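Local coordinates for protein CHIR AB1 (Gallus gallus, PDB 2VSD) that acts as an avian membrane Fc receptor, whose extracellular immunoglobulin domain probably binds the Fc region of chicken antibodies, at residues 5-10 / 25-30; 38-43 / 68-73; 43-48 / 58-63. All coordinates share one frame; numbering follows the deposited sequence.

How the contacts relate
The three contacts illustrate how an immunoglobulin sandwich is held: contact 1 pairs strands within one sheet, contact 2 within the other, and contact 3 spans the two along an edge. Contacts 1 and 2 have centres about 14 Å apart and are joined by the disulfide between C26 and C73, SG to SG 2.1 Å. Contacts 1 and 3, also about 14 Å apart between centres, reach the same sheet through neighbouring strands 21-27 and 55-61. Contacts 2 and 3, about 10 Å apart between centres, share L43 and meet where Y71 OH lies 2.9 Å from R44 NH1. The glycan belongs to contact 2, and contacts 2 and 3 both touch the second subunit.

Contact 1. Residues 5-10 / 25-30; sequences QPSLSL and RCHLPR. Unlike the reference sequence in segment 5-10: Q5 (reference Arg).
S7 and S9 pair with H27 and R25 through backbone bonds that zip strand 7-10 antiparallel to strand 25-27. At S7 the two bonds are unequal: H27 N gives a short, nearly straight one to S7 O (2.8 Å, 175°), whereas S7 N reaches H27 O at 3.2 Å. One step along, S9 N to R25 O and R25 N to S9 O are both 2.9 Å long. Between these pairs L8 and C26 face each other without direct backbone bonds, and L8 CA instead offers a C-H to R25 O at 3.3 Å.

Polar side chains gather on the outer face, with S7, S9, R25 and H27. With CG beside the backbone N (chi1 -61°), the imidazole of H27 stands next to S7 and S9 and turns an edge to them: ND1 gives a weak second bond to S7 O at 3.4 Å, and CE1 comes to 3.5 Å from S9 OG. R25 starts against S9 OG with its CB, but its extended chain leads away to a salt bridge with E57 on strand 55-61.

This is the first hairpin of the immunoglobulin fold, strands A and B, and its other face looks into the sandwich.

Apolar contacts occupy that inner face. P6 CB rests 3.8 Å from C26 SG, beside the disulfide that C26 forms with C73 of the opposite sheet. L8 carries its CD1 over the backbone of R25 and toward C26 CB, while further into the core it packs on Y71 and L37. L28 adds a looser touch, CB to CB, with P6 and continues the apolar layer toward A33 and Y75.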
# COMPACT_ATOMS: atom_id res chain seq x y z
N GLN A 5 8.53 7.05 -13.88
CA GLN A 5 7.87 5.74 -13.83
C GLN A 5 8.90 4.63 -13.61
O GLN A 5 9.92 4.60 -14.32
CB GLN A 5 7.11 5.51 -15.14
CG GLN A 5 6.34 4.18 -15.22
CD GLN A 5 5.84 3.83 -16.63
OE1 GLN A 5 6.41 4.26 -17.65
NE2 GLN A 5 4.79 3.05 -16.70
N PRO A 6 8.65 3.73 -12.63
CA PRO A 6 9.59 2.63 -12.44
C PRO A 6 9.38 1.54 -13.51
O PRO A 6 8.38 1.54 -14.20
CB PRO A 6 9.25 2.11 -11.04
CG PRO A 6 7.76 2.39 -10.90
CD PRO A 6 7.52 3.68 -11.67
N SER A 7 10.33 0.62 -13.62
CA SER A 7 10.12 -0.55 -14.49
C SER A 7 10.38 -1.84 -13.72
O SER A 7 11.18 -1.89 -12.80
CB SER A 7 11.01 -0.45 -15.73
OG SER A 7 12.35 -0.55 -15.32
N LEU A 8 9.71 -2.90 -14.13
CA LEU A 8 9.65 -4.12 -13.34
C LEU A 8 10.14 -5.26 -14.23
O LEU A 8 9.78 -5.34 -15.43
CB LEU A 8 8.22 -4.34 -12.85
CG LEU A 8 7.87 -5.53 -11.93
CD1 LEU A 8 8.61 -5.48 -10.60
CD2 LEU A 8 6.32 -5.60 -11.76
N SER A 9 11.00 -6.10 -13.67
CA SER A 9 11.38 -7.32 -14.37
C SER A 9 11.03 -8.53 -13.52
O SER A 9 10.95 -8.45 -12.29
CB SER A 9 12.86 -7.29 -14.75
OG SER A 9 13.67 -7.27 -13.60
N LEU A 10 10.82 -9.65 -14.19
CA LEU A 10 10.51 -10.92 -13.53
C LEU A 10 11.51 -12.01 -13.94
O LEU A 10 11.70 -12.24 -15.14
CB LEU A 10 9.09 -11.32 -13.90
CG LEU A 10 8.69 -12.78 -13.67
CD1 LEU A 10 8.57 -13.08 -12.17
CD2 LEU A 10 7.39 -13.11 -14.40
N ARG A 25 11.97 -7.47 -9.79
CA ARG A 25 12.95 -6.44 -9.51
C ARG A 25 12.39 -5.11 -10.00
O ARG A 25 12.09 -4.95 -11.21
CB ARG A 25 14.29 -6.81 -10.18
CG ARG A 25 15.38 -5.81 -9.97
CD ARG A 25 16.71 -6.35 -10.52
NE ARG A 25 17.71 -5.28 -10.59
CZ ARG A 25 18.60 -5.01 -9.64
NH1 ARG A 25 18.65 -5.74 -8.52
NH2 ARG A 25 19.46 -4.02 -9.82
N CYS A 26 12.26 -4.15 -9.09
CA CYS A 26 11.66 -2.87 -9.41
C CYS A 26 12.79 -1.86 -9.52
O CYS A 26 13.48 -1.59 -8.52
CB CYS A 26 10.66 -2.41 -8.34
SG CYS A 26 9.74 -0.89 -8.79
N HIS A 27 12.96 -1.34 -10.73
CA HIS A 27 14.06 -0.40 -11.02
C HIS A 27 13.61 1.03 -10.88
O HIS A 27 12.64 1.44 -11.50
CB HIS A 27 14.55 -0.60 -12.45
CG HIS A 27 15.10 -1.97 -12.70
ND1 HIS A 27 14.34 -3.00 -13.20
CD2 HIS A 27 16.35 -2.48 -12.52
CE1 HIS A 27 15.09 -4.09 -13.31
NE2 HIS A 27 16.31 -3.80 -12.91
N LEU A 28 14.35 1.81 -10.09
CA LEU A 28 14.02 3.22 -9.94
C LEU A 28 15.26 4.06 -9.65
O LEU A 28 16.35 3.50 -9.54
CB LEU A 28 12.87 3.46 -8.94
CG LEU A 28 12.52 2.88 -7.55
CD1 LEU A 28 13.02 1.46 -7.24
CD2 LEU A 28 12.81 3.84 -6.37
N PRO A 29 15.11 5.40 -9.56
CA PRO A 29 16.29 6.25 -9.29
C PRO A 29 16.95 6.04 -7.93
O PRO A 29 16.35 5.47 -7.01
CB PRO A 29 15.74 7.67 -9.40
CG PRO A 29 14.47 7.55 -10.19
CD PRO A 29 13.90 6.22 -9.73
N ARG A 30 18.19 6.53 -7.80
CA ARG A 30 18.95 6.42 -6.56
C ARG A 30 18.52 7.49 -5.55
O ARG A 30 19.29 8.39 -5.18
CB ARG A 30 20.45 6.54 -6.83
CG ARG A 30 21.04 5.36 -7.59
CD ARG A 30 22.55 5.48 -7.60
NE ARG A 30 23.17 4.67 -8.64
CZ ARG A 30 23.74 3.48 -8.42
NH1 ARG A 30 23.76 2.95 -7.20
NH2 ARG A 30 24.30 2.83 -9.44

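Contact 2. Residues 38-43 / 68-73; sequences WLNGTL and AGTYQC. With NAG (2-acetamido-2-deoxy-beta-D-glucopyranose), chain B.
The tyrosine corner of the immunoglobulin fold lies in this contact: Y71, on strand F (69-78), turns its hydroxyl back to D67 O and meets L39 of strand C across the sheet. L39 CD1 sits over one face of the phenol, 3.8 Å from the ring centroid, while CD2 comes alongside OH; with CG anti to the backbone N (chi1 168°), the branch ends come up against the ring. A phenylalanine here would remove the hydroxyl, and the loop at D67 would probably be less firmly tied to the strand, its carbonyl losing that partner.

The strands pair antiparallel, with W38 N bonded to Q72 O and Q72 N to W38 O, and N40 N bonded to T70 O. There the type I' turn from L39 to T42 bends the chain away, and the amide of N40 supplies the missing acceptor: its OD1 takes the N-H of T70 at 2.9 Å and 172°, in the place a backbone carbonyl would hold. The same oxygen lies 3.6 Å from G69 CA, where any beta carbon would collide with it. Held by this bond, the amide presents its other end to the sugar, ND2 being joined covalently to NAG C1 (1.5 Å). A68 O lies against the same sugar carbon. On the face opposite L39 and Y71, W38 packs on L43 of the second subunit. Beside the glycan link, one water donates to both N40 OD1 and T70 OG1, the latter also hydrogen-bonded to E91, at 3.1 Å each.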
# COMPACT_ATOMS: atom_id res chain seq x y z
N TRP A 38 2.47 -4.65 -6.48
CA TRP A 38 1.02 -4.77 -6.63
C TRP A 38 0.74 -5.98 -7.50
O TRP A 38 1.47 -6.23 -8.48
CB TRP A 38 0.47 -3.55 -7.34
CG TRP A 38 0.47 -2.35 -6.46
CD1 TRP A 38 1.57 -1.70 -5.96
CD2 TRP A 38 -0.68 -1.67 -5.94
NE1 TRP A 38 1.15 -0.61 -5.18
CE2 TRP A 38 -0.21 -0.59 -5.15
CE3 TRP A 38 -2.07 -1.86 -6.09
CZ2 TRP A 38 -1.08 0.28 -4.47
CZ3 TRP A 38 -2.95 -0.99 -5.44
CH2 TRP A 38 -2.44 0.09 -4.63
N LEU A 39 -0.31 -6.71 -7.13
CA LEU A 39 -0.75 -7.89 -7.90
C LEU A 39 -2.23 -7.72 -8.24
O LEU A 39 -3.05 -7.54 -7.32
CB LEU A 39 -0.51 -9.19 -7.08
CG LEU A 39 -1.18 -10.47 -7.61
CD1 LEU A 39 -0.77 -10.75 -9.09
CD2 LEU A 39 -0.84 -11.70 -6.75
N ASN A 40 -2.57 -7.73 -9.54
CA ASN A 40 -3.97 -7.60 -9.97
C ASN A 40 -4.62 -6.33 -9.40
O ASN A 40 -5.82 -6.31 -9.05
CB ASN A 40 -4.82 -8.82 -9.57
CG ASN A 40 -4.36 -10.11 -10.23
OD1 ASN A 40 -3.50 -10.12 -11.12
ND2 ASN A 40 -4.92 -11.23 -9.72
N GLY A 41 -3.82 -5.28 -9.28
CA GLY A 41 -4.36 -3.97 -8.88
C GLY A 41 -4.57 -3.81 -7.38
O GLY A 41 -5.25 -2.87 -6.93
N THR A 42 -3.98 -4.72 -6.58
CA THR A 42 -4.05 -4.64 -5.12
C THR A 42 -2.61 -4.78 -4.58
O THR A 42 -1.83 -5.57 -5.10
CB THR A 42 -4.96 -5.77 -4.56
OG1 THR A 42 -6.32 -5.56 -4.99
CG2 THR A 42 -4.90 -5.85 -3.03
N LEU A 43 -2.27 -3.98 -3.58
CA LEU A 43 -0.93 -4.05 -2.98
C LEU A 43 -0.65 -5.43 -2.39
O LEU A 43 -1.49 -5.95 -1.59
CB LEU A 43 -0.80 -2.98 -1.86
CG LEU A 43 0.49 -3.02 -1.05
CD1 LEU A 43 1.54 -2.41 -1.94
CD2 LEU A 43 0.42 -2.25 0.31
N ALA A 68 -0.31 -16.33 -9.62
CA ALA A 68 -0.31 -15.95 -11.03
C ALA A 68 -0.96 -14.57 -11.18
O ALA A 68 -1.76 -14.16 -10.35
CB ALA A 68 -1.09 -17.00 -11.84
N GLY A 69 -0.60 -13.83 -12.22
CA GLY A 69 -1.37 -12.61 -12.50
C GLY A 69 -0.51 -11.44 -12.89
O GLY A 69 0.65 -11.60 -13.31
N THR A 70 -1.08 -10.25 -12.74
CA THR A 70 -0.43 -9.05 -13.27
C THR A 70 0.30 -8.29 -12.17
O THR A 70 -0.35 -7.75 -11.26
CB THR A 70 -1.44 -8.13 -13.94
OG1 THR A 70 -2.19 -8.89 -14.87
CG2 THR A 70 -0.69 -6.98 -14.68
N TYR A 71 1.62 -8.29 -12.25
CA TYR A 71 2.47 -7.57 -11.30
C TYR A 71 2.88 -6.19 -11.78
O TYR A 71 3.23 -6.00 -12.94
CB TYR A 71 3.71 -8.38 -10.93
CG TYR A 71 3.39 -9.56 -10.03
CD1 TYR A 71 3.00 -10.80 -10.59
CD2 TYR A 71 3.44 -9.44 -8.64
CE1 TYR A 71 2.70 -11.90 -9.78
CE2 TYR A 71 3.12 -10.55 -7.81
CZ TYR A 71 2.76 -11.75 -8.40
OH TYR A 71 2.44 -12.83 -7.60
N GLN A 72 2.86 -5.23 -10.86
CA GLN A 72 3.32 -3.87 -11.13
C GLN A 72 4.04 -3.34 -9.93
O GLN A 72 3.82 -3.83 -8.81
CB GLN A 72 2.14 -2.96 -11.43
CG GLN A 72 1.49 -3.22 -12.76
CD GLN A 72 0.17 -2.50 -12.88
OE1 GLN A 72 -0.78 -2.82 -12.18
NE2 GLN A 72 0.12 -1.48 -13.74
N CYS A 73 4.87 -2.31 -10.12
CA CYS A 73 5.48 -1.66 -8.95
C CYS A 73 5.31 -0.14 -9.01
O CYS A 73 5.10 0.42 -10.10
CB CYS A 73 6.95 -2.11 -8.73
SG CYS A 73 8.17 -1.54 -9.95
C1 NAG B . -4.60 -12.55 -10.24
C2 NAG B . -5.12 -13.54 -9.20
C3 NAG B . -5.09 -15.02 -9.68
C4 NAG B . -5.59 -15.14 -11.12
C5 NAG B . -4.95 -14.05 -12.00
C6 NAG B . -5.40 -14.04 -13.47
C7 NAG B . -4.84 -12.75 -6.86
C8 NAG B . -6.02 -11.89 -7.06
N2 NAG B . -4.39 -13.46 -7.92
O3 NAG B . -5.88 -15.80 -8.78
O4 NAG B . -5.21 -16.36 -11.75
O5 NAG B . -5.25 -12.77 -11.47
O6 NAG B . -6.83 -13.98 -13.50
O7 NAG B . -4.30 -12.71 -5.73
O HOH W 1 -4.66 -10.54 -13.95
O HOH W 2 -1.10 -4.99 -10.37

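Contact 3. Residues 43-48 / 58-63; sequences LRFDKE and FSFAVT. Unlike the reference sequence in segment 43-48: D46 (reference Asn).
F45 and F60 meet obliquely, F45 CE2 coming over one face of the F60 ring at 3.6 Å from its CD2, with the two planes 54° apart. R44 reaches the same ring from another direction: its guanidinium crosses at a slant, CZ 4.5 Å from the F60 centroid, an off-centre cation-pi contact led by NH1 near CE1. Further along, K47 lays CD over the F58 ring, 4.1 Å from the centroid, and the two side chains run past each other in opposite senses. F45 CB fills in beside F58 CD1 at 3.7 Å.

In the immunoglobulin sandwich these are strands C' and E, one from each sheet, and along one edge of the domain side chains do most of the bridging, with no direct backbone pairing. A classic beta bulge, with R44 and F45 both opposite L37, lets two consecutive residues point across the gap; R44 CG also lies 3.8 Å above the centre of the F45 ring.

A second shell fixes the charged ends. R44 NH1 forms a salt bridge with D67, and NH2 gives a bond to a water that also donates to A61 O at 2.9 Å. K47, bent at chi3 (-70°), delivers NZ to E57 O. From the opposite side of the strand D46 forms a salt bridge with R74 of the second subunit.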
# COMPACT_ATOMS: atom_id res chain seq x y z
N LEU A 43 -2.27 -3.98 -3.58
CA LEU A 43 -0.93 -4.05 -2.98
C LEU A 43 -0.65 -5.43 -2.39
O LEU A 43 -1.49 -5.95 -1.59
CB LEU A 43 -0.80 -2.98 -1.86
CG LEU A 43 0.49 -3.02 -1.05
CD1 LEU A 43 1.54 -2.41 -1.94
CD2 LEU A 43 0.42 -2.25 0.31
N ARG A 44 0.51 -6.01 -2.77
CA ARG A 44 0.93 -7.28 -2.19
C ARG A 44 2.01 -7.11 -1.11
O ARG A 44 1.81 -7.54 0.04
CB ARG A 44 1.36 -8.30 -3.26
CG ARG A 44 1.53 -9.69 -2.64
CD ARG A 44 1.85 -10.76 -3.61
NE ARG A 44 2.03 -12.01 -2.86
CZ ARG A 44 2.28 -13.21 -3.39
NH1 ARG A 44 2.34 -13.37 -4.72
NH2 ARG A 44 2.43 -14.26 -2.58
N PHE A 45 3.14 -6.49 -1.47
CA PHE A 45 4.28 -6.29 -0.57
C PHE A 45 4.74 -4.86 -0.68
O PHE A 45 4.52 -4.18 -1.71
CB PHE A 45 5.48 -7.14 -1.00
CG PHE A 45 5.22 -8.61 -1.01
CD1 PHE A 45 4.84 -9.27 0.16
CD2 PHE A 45 5.41 -9.36 -2.17
CE1 PHE A 45 4.65 -10.65 0.18
CE2 PHE A 45 5.22 -10.73 -2.16
CZ PHE A 45 4.84 -11.37 -1.00
N ASP A 46 5.39 -4.38 0.37
CA ASP A 46 6.17 -3.16 0.22
C ASP A 46 7.47 -3.35 0.97
O ASP A 46 7.58 -4.26 1.80
CB ASP A 46 5.41 -1.90 0.64
CG ASP A 46 5.13 -1.82 2.15
OD1 ASP A 46 5.61 -2.66 2.92
OD2 ASP A 46 4.39 -0.90 2.53
N LYS A 47 8.46 -2.53 0.64
CA LYS A 47 9.74 -2.54 1.36
C LYS A 47 10.52 -1.25 1.12
O LYS A 47 10.27 -0.51 0.17
CB LYS A 47 10.58 -3.74 0.96
CG LYS A 47 11.06 -3.70 -0.48
CD LYS A 47 11.74 -5.01 -0.87
CE LYS A 47 13.05 -5.19 -0.18
NZ LYS A 47 13.63 -6.54 -0.40
N GLU A 48 11.50 -1.01 1.98
CA GLU A 48 12.38 0.15 1.86
C GLU A 48 13.41 -0.09 0.78
O GLU A 48 13.90 -1.21 0.63
CB GLU A 48 13.15 0.36 3.18
CG GLU A 48 12.29 0.38 4.43
CD GLU A 48 11.97 -1.00 5.02
OE1 GLU A 48 11.91 -2.02 4.26
OE2 GLU A 48 11.74 -1.06 6.26
N PHE A 58 11.74 -8.08 -4.85
CA PHE A 58 10.80 -8.84 -4.05
C PHE A 58 10.99 -10.27 -4.49
O PHE A 58 10.62 -10.62 -5.61
CB PHE A 58 9.36 -8.39 -4.34
CG PHE A 58 9.11 -6.94 -4.06
CD1 PHE A 58 8.61 -6.53 -2.82
CD2 PHE A 58 9.39 -5.96 -5.02
CE1 PHE A 58 8.39 -5.19 -2.55
CE2 PHE A 58 9.18 -4.62 -4.76
CZ PHE A 58 8.68 -4.23 -3.52
N SER A 59 11.55 -11.11 -3.63
CA SER A 59 11.76 -12.51 -3.99
C SER A 59 10.86 -13.33 -3.10
O SER A 59 10.83 -13.11 -1.87
CB SER A 59 13.21 -12.94 -3.78
OG SER A 59 14.07 -12.26 -4.67
N PHE A 60 10.11 -14.25 -3.71
CA PHE A 60 9.19 -15.11 -2.94
C PHE A 60 8.96 -16.44 -3.62
O PHE A 60 9.18 -16.61 -4.85
CB PHE A 60 7.86 -14.40 -2.66
CG PHE A 60 7.16 -13.87 -3.88
CD1 PHE A 60 6.18 -14.63 -4.53
CD2 PHE A 60 7.44 -12.59 -4.37
CE1 PHE A 60 5.52 -14.14 -5.65
CE2 PHE A 60 6.79 -12.10 -5.48
CZ PHE A 60 5.82 -12.86 -6.12
N ALA A 61 8.53 -17.41 -2.82
CA ALA A 61 8.20 -18.72 -3.38
C ALA A 61 6.79 -18.67 -3.96
O ALA A 61 5.90 -18.03 -3.39
CB ALA A 61 8.30 -19.78 -2.29
N VAL A 62 6.60 -19.34 -5.09
CA VAL A 62 5.26 -19.53 -5.65
C VAL A 62 4.63 -20.68 -4.85
O VAL A 62 5.14 -21.82 -4.88
CB VAL A 62 5.34 -19.86 -7.15
CG1 VAL A 62 3.95 -20.07 -7.74
CG2 VAL A 62 6.12 -18.72 -7.91
N THR A 63 3.59 -20.38 -4.08
CA THR A 63 3.01 -21.40 -3.21
C THR A 63 1.57 -21.71 -3.58
O THR A 63 0.97 -22.62 -3.00
CB THR A 63 3.05 -20.96 -1.75
OG1 THR A 63 2.19 -19.81 -1.56
CG2 THR A 63 4.49 -20.61 -1.35
O HOH W 3 3.19 -17.35 -2.67